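Local coordinates for protein cytosine deaminase (Klebsiella pneumoniae, PDB 4R85) that deaminates 5-methylcytosine, probably by hydrolysis at an iron(II) centre in the active site of an amidohydrolase-type barrel, at residues 264-269 with 353-358; 194-199 with 225-230; 291-296 with 301-306. All coordinates share one frame; numbering follows the deposited sequence.

Contact 1. Residues 264-269 with 353-358; sequences GINFIS and ARALCL
Asn-266 and Ala-355 form the tight part of this contact. The amide carbon Asn-266 CG lies 3.8 Å from Ala-355 CA, and Asn-266 CB meets the methyl Ala-355 CB at 4.1 Å, so the amide rests on backbone and methyl of the last helical turn. The first torsion of Asn-266 (chi1 -56°) swings CG back beside its own backbone N, which carries the amide across to the helix. No direct hydrogen bond joins the segments. The amide is held from elsewhere: OD1 accepts from Asn-302 ND2, next to neighbouring strand 303-305, and ND2 makes a weak bond to Val-237 O.

The looser side is reached through Arg-354, an exposed residue whose aliphatic Arg-354 CG is 3.9 Å from Asn-266 OD1. CG sits anti to the backbone N (chi1 -179°), and the chain runs on extended from there to NE; the guanidinium plane stands at 90° to the amide, so the two flat groups do not stack. Here a water spans the gap, accepting from Asn-266 ND2 at 3.3 Å and donating to Arg-354 O at 2.8 Å. Arg-354 O also accepts from Cys-357 N at 3.0 Å. With Leu-358 N bonded to Ala-353 O and a positive phi at Cys-357, the turn is a Schellman motif that ends the helix.

Asn-266 begins its strand, and the side chain of Ala-355 is about 13 Å from the iron(II) ion. Helix 350-355 thus meets the N-terminal end of a parallel barrel strand, away from the C-terminal strand ends that carry the active site in the amidohydrolase (TIM-barrel) fold.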
loop_
_atom_site.group_PDB
_atom_site.type_symbol
_atom_site.label_atom_id
_atom_site.label_comp_id
_atom_site.label_asym_id
_atom_site.label_seq_id
_atom_site.Cartn_x
_atom_site.Cartn_y
_atom_site.Cartn_z
ATOM N N GLY A 264 -18.641 19.563 -14.639
ATOM C CA GLY A 264 -19.230 18.254 -14.423
ATOM C C GLY A 264 -18.330 17.092 -14.811
ATOM O O GLY A 264 -18.786 15.949 -14.808
ATOM N N ILE A 265 -17.061 17.361 -15.123
ATOM C CA ILE A 265 -16.151 16.280 -15.524
ATOM C C ILE A 265 -15.733 15.377 -14.363
ATOM O O ILE A 265 -15.869 15.749 -13.192
ATOM C CB ILE A 265 -14.882 16.794 -16.254
ATOM C CG1 ILE A 265 -13.910 17.478 -15.285
ATOM C CG2 ILE A 265 -15.259 17.695 -17.425
ATOM C CD1 ILE A 265 -12.569 17.852 -15.927
ATOM N N ASN A 266 -15.231 14.189 -14.704
ATOM C CA ASN A 266 -14.775 13.214 -13.720
ATOM C C ASN A 266 -13.261 13.247 -13.601
ATOM O O ASN A 266 -12.579 13.743 -14.492
ATOM C CB ASN A 266 -15.202 11.793 -14.121
ATOM C CG ASN A 266 -16.703 11.660 -14.316
ATOM O OD1 ASN A 266 -17.450 11.495 -13.357
ATOM N ND2 ASN A 266 -17.143 11.718 -15.565
ATOM N N PHE A 267 -12.750 12.711 -12.498
ATOM C CA PHE A 267 -11.316 12.641 -12.253
ATOM C C PHE A 267 -10.890 11.226 -11.901
ATOM O O PHE A 267 -11.568 10.528 -11.154
ATOM C CB PHE A 267 -10.920 13.599 -11.124
ATOM C CG PHE A 267 -11.004 15.042 -11.513
ATOM C CD1 PHE A 267 -9.856 15.754 -11.811
ATOM C CD2 PHE A 267 -12.236 15.678 -11.619
ATOM C CE1 PHE A 267 -9.930 17.083 -12.181
ATOM C CE2 PHE A 267 -12.319 16.997 -12.010
ATOM C CZ PHE A 267 -11.165 17.705 -12.277
ATOM N N ILE A 268 -9.756 10.795 -12.445
ATOM C CA ILE A 268 -9.184 9.523 -12.033
ATOM C C ILE A 268 -7.788 9.760 -11.463
ATOM O O ILE A 268 -6.986 10.486 -12.048
ATOM C CB ILE A 268 -9.139 8.514 -13.199
ATOM C CG1 ILE A 268 -10.571 8.128 -13.624
ATOM C CG2 ILE A 268 -8.345 7.268 -12.799
ATOM C CD1 ILE A 268 -10.615 7.267 -14.879
ATOM N N SER A 269 -7.520 9.174 -10.302
ATOM C CA SER A 269 -6.198 9.261 -9.684
ATOM C C SER A 269 -5.592 7.868 -9.623
ATOM O O SER A 269 -6.296 6.902 -9.326
ATOM C CB SER A 269 -6.319 9.814 -8.267
ATOM O OG SER A 269 -5.086 9.685 -7.574
ATOM N N ALA A 353 -17.705 3.674 -11.837
ATOM C CA ALA A 353 -18.782 3.377 -12.780
ATOM C C ALA A 353 -19.350 4.656 -13.398
ATOM O O ALA A 353 -19.741 4.674 -14.559
ATOM C CB ALA A 353 -19.888 2.565 -12.115
ATOM N N ARG A 354 -19.398 5.727 -12.610
ATOM C CA ARG A 354 -19.884 7.005 -13.116
ATOM C C ARG A 354 -18.925 7.585 -14.161
ATOM O O ARG A 354 -19.357 8.156 -15.163
ATOM C CB ARG A 354 -20.068 7.989 -11.965
ATOM C CG ARG A 354 -20.591 9.347 -12.387
ATOM C CD ARG A 354 -20.942 10.187 -11.154
ATOM N NE ARG A 354 -21.099 11.600 -11.487
ATOM C CZ ARG A 354 -21.203 12.579 -10.592
ATOM N NH1 ARG A 354 -21.157 12.310 -9.291
ATOM N NH2 ARG A 354 -21.341 13.834 -11.001
ATOM N N ALA A 355 -17.627 7.442 -13.914
ATOM C CA ALA A 355 -16.604 7.921 -14.848
ATOM C C ALA A 355 -16.730 7.187 -16.179
ATOM O O ALA A 355 -16.535 7.764 -17.247
ATOM C CB ALA A 355 -15.219 7.733 -14.256
ATOM N N LEU A 356 -17.082 5.911 -16.110
ATOM C CA LEU A 356 -17.229 5.097 -17.309
ATOM C C LEU A 356 -18.630 5.208 -17.907
ATOM O O LEU A 356 -18.930 4.550 -18.898
ATOM C CB LEU A 356 -16.872 3.631 -17.022
ATOM C CG LEU A 356 -15.403 3.254 -17.309
ATOM C CD1 LEU A 356 -14.416 4.162 -16.594
ATOM C CD2 LEU A 356 -15.112 1.796 -16.963
ATOM N N CYS A 357 -19.479 6.052 -17.311
ATOM C CA CYS A 357 -20.853 6.243 -17.794
ATOM C C CYS A 357 -21.620 4.939 -17.929
ATOM O O CYS A 357 -22.309 4.726 -18.928
ATOM C CB CYS A 357 -20.868 6.956 -19.151
ATOM S SG CYS A 357 -20.304 8.654 -19.093
ATOM N N LEU A 358 -21.520 4.069 -16.930
ATOM C CA LEU A 358 -22.187 2.765 -17.018
ATOM C C LEU A 358 -23.693 2.874 -16.800
ATOM O O LEU A 358 -24.461 2.043 -17.297
ATOM C CB LEU A 358 -21.568 1.780 -16.024
ATOM C CG LEU A 358 -20.084 1.514 -16.252
ATOM C CD1 LEU A 358 -19.557 0.520 -15.228
ATOM C CD2 LEU A 358 -19.846 1.022 -17.685
HETATM O O HOH W 1 -20.254 10.746 -15.882
#

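Contact 2. Residues 194-199 with 225-230; sequences FLMDLA and AEEARV
The flat group in the touch is the peptide joining Glu-227 to Ala-228, and the methyl of Met-196 stands over one of its faces. Met-196 CE is 3.6 Å from Ala-228 N and 3.9 Å from Glu-227 C, nearly all of that separation being perpendicular to the peptide plane. A second flat group, the Arg-229 guanidinium, lies on a different side of its helix and has the Glu-226 carboxylate at its edge, in plane: Arg-229 NE reaches Glu-226 OE1 at 2.9 Å and Arg-229 NH2 reaches Glu-226 OE2, a side-on, two-nitrogen salt bridge that stays within one helix.

Met-196 carries its side of the helix pair. Its chain bends at both chi2 (-64°) and chi3 (-80°), which folds the thioether round so that two points touch: Met-196 CG against Glu-227 CB at 3.9 Å, and the terminal CE against the methyl Ala-228 CB at 4.1 Å. Glu-227 contributes the base of its side chain, while its carboxylate turns to Arg-231. Beneath, Met-196 also packs on Val-206 of strand 205-209, so helices 185-202 and 220-231, successive in the outer layer of the barrel, meet above the strand that connects them.

Between residues 194-199 and 225-230 the contact is therefore apolar, without a hydrogen bond. The acidic tips stay apart, Asp-197 OD1 lying 5.9 Å from Glu-227 OE2, and Arg-231 forms salt bridges with both atoms; its positive charge probably offsets their mutual repulsion and adds an ionic tie over the methionine packing.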
loop_
_atom_site.group_PDB
_atom_site.type_symbol
_atom_site.label_atom_id
_atom_site.label_comp_id
_atom_site.label_asym_id
_atom_site.label_seq_id
_atom_site.Cartn_x
_atom_site.Cartn_y
_atom_site.Cartn_z
ATOM N N PHE A 194 -8.650 19.969 -30.645
ATOM C CA PHE A 194 -8.793 18.887 -31.611
ATOM C C PHE A 194 -9.519 17.664 -31.044
ATOM O O PHE A 194 -10.428 17.133 -31.673
ATOM C CB PHE A 194 -7.431 18.445 -32.178
ATOM C CG PHE A 194 -7.510 17.161 -32.954
ATOM C CD1 PHE A 194 -7.981 17.159 -34.266
ATOM C CD2 PHE A 194 -7.177 15.949 -32.362
ATOM C CE1 PHE A 194 -8.084 15.969 -34.988
ATOM C CE2 PHE A 194 -7.272 14.749 -33.084
ATOM C CZ PHE A 194 -7.726 14.766 -34.394
ATOM N N LEU A 195 -9.085 17.192 -29.882
ATOM C CA LEU A 195 -9.604 15.937 -29.363
ATOM C C LEU A 195 -11.067 16.092 -28.945
ATOM O O LEU A 195 -11.864 15.172 -29.107
ATOM C CB LEU A 195 -8.742 15.385 -28.218
ATOM C CG LEU A 195 -8.761 15.991 -26.808
ATOM C CD1 LEU A 195 -9.881 15.412 -25.915
ATOM C CD2 LEU A 195 -7.397 15.783 -26.147
ATOM N N MET A 196 -11.418 17.261 -28.428
ATOM C CA MET A 196 -12.813 17.533 -28.091
ATOM C C MET A 196 -13.687 17.610 -29.347
ATOM O O MET A 196 -14.799 17.087 -29.362
ATOM C CB MET A 196 -12.940 18.800 -27.231
ATOM C CG MET A 196 -12.323 18.660 -25.843
ATOM S SD MET A 196 -13.125 17.426 -24.779
ATOM C CE MET A 196 -14.560 18.354 -24.198
ATOM N N ASP A 197 -13.177 18.241 -30.407
ATOM C CA ASP A 197 -13.888 18.261 -31.688
ATOM C C ASP A 197 -14.087 16.844 -32.221
ATOM O O ASP A 197 -15.169 16.500 -32.709
ATOM C CB ASP A 197 -13.122 19.079 -32.739
ATOM C CG ASP A 197 -13.196 20.580 -32.492
ATOM O OD1 ASP A 197 -14.060 21.019 -31.701
ATOM O OD2 ASP A 197 -12.398 21.321 -33.107
ATOM N N LEU A 198 -13.021 16.045 -32.164
ATOM C CA LEU A 198 -13.072 14.641 -32.567
ATOM C C LEU A 198 -14.160 13.875 -31.803
ATOM O O LEU A 198 -15.007 13.225 -32.406
ATOM C CB LEU A 198 -11.703 13.981 -32.342
ATOM C CG LEU A 198 -11.508 12.553 -32.863
ATOM C CD1 LEU A 198 -11.679 12.486 -34.378
ATOM C CD2 LEU A 198 -10.128 12.008 -32.426
ATOM N N ALA A 199 -14.135 13.950 -30.479
ATOM C CA ALA A 199 -15.141 13.272 -29.657
ATOM C C ALA A 199 -16.556 13.716 -29.996
ATOM O O ALA A 199 -17.471 12.892 -30.052
ATOM C CB ALA A 199 -14.868 13.493 -28.195
ATOM N N ALA A 225 -11.639 21.285 -19.031
ATOM C CA ALA A 225 -12.881 21.488 -18.277
ATOM C C ALA A 225 -13.734 22.564 -18.942
ATOM O O ALA A 225 -14.962 22.432 -19.025
ATOM C CB ALA A 225 -12.576 21.853 -16.817
ATOM N N GLU A 226 -13.096 23.624 -19.436
ATOM C CA GLU A 226 -13.875 24.665 -20.108
ATOM C C GLU A 226 -14.515 24.174 -21.414
ATOM O O GLU A 226 -15.666 24.494 -21.699
ATOM C CB GLU A 226 -13.057 25.949 -20.315
ATOM C CG GLU A 226 -13.761 27.060 -21.128
ATOM C CD GLU A 226 -15.007 27.667 -20.458
ATOM O OE1 GLU A 226 -15.401 27.244 -19.351
ATOM O OE2 GLU A 226 -15.597 28.590 -21.058
ATOM N N GLU A 227 -13.781 23.394 -22.206
ATOM C CA GLU A 227 -14.372 22.841 -23.418
ATOM C C GLU A 227 -15.545 21.934 -23.074
ATOM O O GLU A 227 -16.582 21.969 -23.732
ATOM C CB GLU A 227 -13.319 22.076 -24.229
ATOM C CG GLU A 227 -12.311 23.019 -24.892
ATOM C CD GLU A 227 -13.016 24.125 -25.676
ATOM O OE1 GLU A 227 -12.719 25.321 -25.435
ATOM O OE2 GLU A 227 -13.878 23.799 -26.528
ATOM N N ALA A 228 -15.374 21.109 -22.047
ATOM C CA ALA A 228 -16.444 20.218 -21.637
ATOM C C ALA A 228 -17.682 21.015 -21.208
ATOM O O ALA A 228 -18.813 20.642 -21.539
ATOM C CB ALA A 228 -15.972 19.325 -20.513
ATOM N N ARG A 229 -17.463 22.109 -20.479
ATOM C CA ARG A 229 -18.574 22.927 -19.961
ATOM C C ARG A 229 -19.332 23.600 -21.106
ATOM O O ARG A 229 -20.556 23.520 -21.190
ATOM C CB ARG A 229 -18.063 23.995 -18.977
ATOM C CG ARG A 229 -19.195 24.793 -18.291
ATOM C CD ARG A 229 -18.693 26.091 -17.643
ATOM N NE ARG A 229 -18.195 27.026 -18.649
ATOM C CZ ARG A 229 -18.956 27.887 -19.320
ATOM N NH1 ARG A 229 -20.261 27.946 -19.082
ATOM N NH2 ARG A 229 -18.412 28.694 -20.227
ATOM N N VAL A 230 -18.587 24.250 -21.994
ATOM C CA VAL A 230 -19.160 24.964 -23.136
ATOM C C VAL A 230 -19.920 24.026 -24.079
ATOM O O VAL A 230 -20.980 24.378 -24.617
ATOM C CB VAL A 230 -18.049 25.716 -23.906
ATOM C CG1 VAL A 230 -18.501 26.093 -25.311
ATOM C CG2 VAL A 230 -17.617 26.946 -23.129
#

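Contact 3. Residues 291-296 with 301-306; sequences TRVAEL and INVCFA
Where the crossover between two neighbouring barrel strands turns from helix back into strand, Leu-296 and Val-293 of the helix pack on Ile-301, Val-303 and Phe-305. The turn is fixed by one backbone bond, Ile-301 N to Leu-296 O at 3.0 Å; the N-H...O angle is 155°, and the donor is tilted 32° from the carbonyl plane. The same carbonyl oxygen has the branch carbon close by, Ile-301 CB to Leu-296 O being 3.3 Å. The two side chains cross obliquely, Leu-296 CD2 lying 4.0 Å from Ile-301 CD1 and close to Ile-301 CG2 as well.

The topology is a right-handed beta-alpha-beta crossover of the kind that builds TIM barrels: strands 266-269 and 303-305 are parallel neighbours in the sheet, and helices 271-277 and 293-298 lie between them in sequence.

One turn back along the helix, Val-293 is the residue that reaches furthest along the strand. Its CG1, placed anti to the backbone N (chi1 174°), touches two residues at once: Val-303 CG1 at 3.9 Å and Phe-305 CZ, also at 3.9 Å. The two valines cross at about a right angle. The phenylalanine ring is met obliquely near its end, where Val-293 CG2 adds a contact with Phe-305 CE1 at 4.1 Å. Just before the helix, Arg-292 occupies the N-cap position at the centre of an inverse gamma turn. Its guanidinium makes a cation-pi contact with Trp-284 of the second subunit, which brings the start of this helix to the dimer interface.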
loop_
_atom_site.group_PDB
_atom_site.type_symbol
_atom_site.label_atom_id
_atom_site.label_comp_id
_atom_site.label_asym_id
_atom_site.label_seq_id
_atom_site.Cartn_x
_atom_site.Cartn_y
_atom_site.Cartn_z
ATOM N N THR A 291 -2.906 14.198 -7.205
ATOM C CA THR A 291 -3.945 15.223 -7.298
ATOM C C THR A 291 -4.722 15.388 -5.969
ATOM O O THR A 291 -4.540 14.612 -5.013
ATOM C CB THR A 291 -4.902 14.916 -8.484
ATOM O OG1 THR A 291 -5.704 16.067 -8.774
ATOM C CG2 THR A 291 -5.798 13.715 -8.182
ATOM N N ARG A 292 -5.584 16.398 -5.899
ATOM C CA ARG A 292 -6.229 16.736 -4.622
ATOM C C ARG A 292 -7.533 15.964 -4.462
ATOM O O ARG A 292 -8.615 16.545 -4.472
ATOM C CB ARG A 292 -6.485 18.238 -4.536
ATOM C CG ARG A 292 -5.243 19.087 -4.788
ATOM C CD ARG A 292 -5.517 20.555 -4.449
ATOM N NE ARG A 292 -4.370 21.391 -4.805
ATOM C CZ ARG A 292 -4.190 22.648 -4.420
ATOM N NH1 ARG A 292 -3.116 23.310 -4.821
ATOM N NH2 ARG A 292 -5.079 23.249 -3.642
ATOM N N VAL A 293 -7.407 14.650 -4.315
ATOM C CA VAL A 293 -8.547 13.740 -4.313
ATOM C C VAL A 293 -9.566 14.060 -3.217
ATOM O O VAL A 293 -10.772 14.119 -3.476
ATOM C CB VAL A 293 -8.079 12.275 -4.140
ATOM C CG1 VAL A 293 -9.281 11.341 -3.986
ATOM C CG2 VAL A 293 -7.187 11.846 -5.322
ATOM N N ALA A 294 -9.095 14.246 -1.991
ATOM C CA ALA A 294 -10.024 14.499 -0.890
ATOM C C ALA A 294 -10.794 15.801 -1.119
ATOM O O ALA A 294 -11.998 15.892 -0.865
ATOM C CB ALA A 294 -9.282 14.538 0.437
ATOM N N GLU A 295 -10.084 16.800 -1.623
ATOM C CA GLU A 295 -10.643 18.121 -1.854
ATOM C C GLU A 295 -11.661 18.123 -3.018
ATOM O O GLU A 295 -12.726 18.754 -2.930
ATOM C CB GLU A 295 -9.503 19.123 -2.086
ATOM C CG GLU A 295 -8.616 19.392 -0.841
ATOM C CD GLU A 295 -7.675 18.229 -0.451
ATOM O OE1 GLU A 295 -7.390 17.340 -1.290
ATOM O OE2 GLU A 295 -7.200 18.217 0.715
ATOM N N LEU A 296 -11.341 17.417 -4.101
ATOM C CA LEU A 296 -12.317 17.218 -5.178
ATOM C C LEU A 296 -13.608 16.566 -4.647
ATOM O O LEU A 296 -14.716 17.031 -4.923
ATOM C CB LEU A 296 -11.728 16.337 -6.275
ATOM C CG LEU A 296 -10.575 16.990 -7.037
ATOM C CD1 LEU A 296 -9.727 15.942 -7.764
ATOM C CD2 LEU A 296 -11.138 18.007 -8.014
ATOM N N ILE A 301 -17.231 16.668 -6.480
ATOM C CA ILE A 301 -16.732 16.329 -7.813
ATOM C C ILE A 301 -16.408 14.839 -7.798
ATOM O O ILE A 301 -15.832 14.340 -6.837
ATOM C CB ILE A 301 -15.501 17.188 -8.140
ATOM C CG1 ILE A 301 -15.927 18.653 -8.326
ATOM C CG2 ILE A 301 -14.739 16.665 -9.374
ATOM C CD1 ILE A 301 -14.765 19.630 -8.328
ATOM N N ASN A 302 -16.821 14.121 -8.836
ATOM C CA ASN A 302 -16.598 12.680 -8.880
ATOM C C ASN A 302 -15.132 12.336 -9.124
ATOM O O ASN A 302 -14.566 12.734 -10.139
ATOM C CB ASN A 302 -17.435 12.038 -9.974
ATOM C CG ASN A 302 -17.450 10.529 -9.871
ATOM O OD1 ASN A 302 -17.733 9.977 -8.811
ATOM N ND2 ASN A 302 -17.124 9.854 -10.964
ATOM N N VAL A 303 -14.535 11.581 -8.207
ATOM C CA VAL A 303 -13.135 11.157 -8.353
ATOM C C VAL A 303 -13.030 9.671 -7.988
ATOM O O VAL A 303 -13.817 9.162 -7.187
ATOM C CB VAL A 303 -12.183 12.043 -7.487
ATOM C CG1 VAL A 303 -12.547 11.950 -6.007
ATOM C CG2 VAL A 303 -10.704 11.690 -7.709
ATOM N N CYS A 304 -12.096 8.958 -8.604
ATOM C CA CYS A 304 -11.922 7.548 -8.282
ATOM C C CYS A 304 -10.467 7.112 -8.445
ATOM O O CYS A 304 -9.642 7.896 -8.902
ATOM C CB CYS A 304 -12.858 6.696 -9.138
ATOM S SG CYS A 304 -12.516 6.825 -10.900
ATOM N N PHE A 305 -10.159 5.876 -8.051
ATOM C CA PHE A 305 -8.783 5.363 -8.089
ATOM C C PHE A 305 -8.604 4.280 -9.144
ATOM O O PHE A 305 -9.534 3.525 -9.435
ATOM C CB PHE A 305 -8.386 4.772 -6.738
ATOM C CG PHE A 305 -8.226 5.782 -5.643
ATOM C CD1 PHE A 305 -7.390 6.877 -5.808
ATOM C CD2 PHE A 305 -8.911 5.634 -4.436
ATOM C CE1 PHE A 305 -7.233 7.816 -4.794
ATOM C CE2 PHE A 305 -8.756 6.566 -3.410
ATOM C CZ PHE A 305 -7.920 7.660 -3.594
ATOM N N ALA A 306 -7.394 4.186 -9.696
ATOM C CA ALA A 306 -7.118 3.204 -10.729
ATOM C C ALA A 306 -5.693 2.673 -10.618
ATOM O O ALA A 306 -4.824 3.316 -10.036
ATOM C CB ALA A 306 -7.331 3.819 -12.104
#

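In the fold
From the N terminus, contact 2 comes first, closing a short loop from helix 185-202 through strand 205-209 to helix 220-231. It is complete before residue 264, so it stands in series with the others. Contact 1 then spans 83 residues from strand 266-269 to the end of helix 350-355, and contact 3, a tight helix-to-strand return, is nested inside that loop. Strands 266-269 and 303-305 lie side by side, so contacts 1 and 3 share a sheet, with Ser-269 N near Cys-304 O. Contact 2 reaches contact 1 through Ile-265, whose CG2 packs on Ala-228 CB at 3.6 Å; contacts 2 and 3 do not touch, their nearest atoms about 9 Å apart.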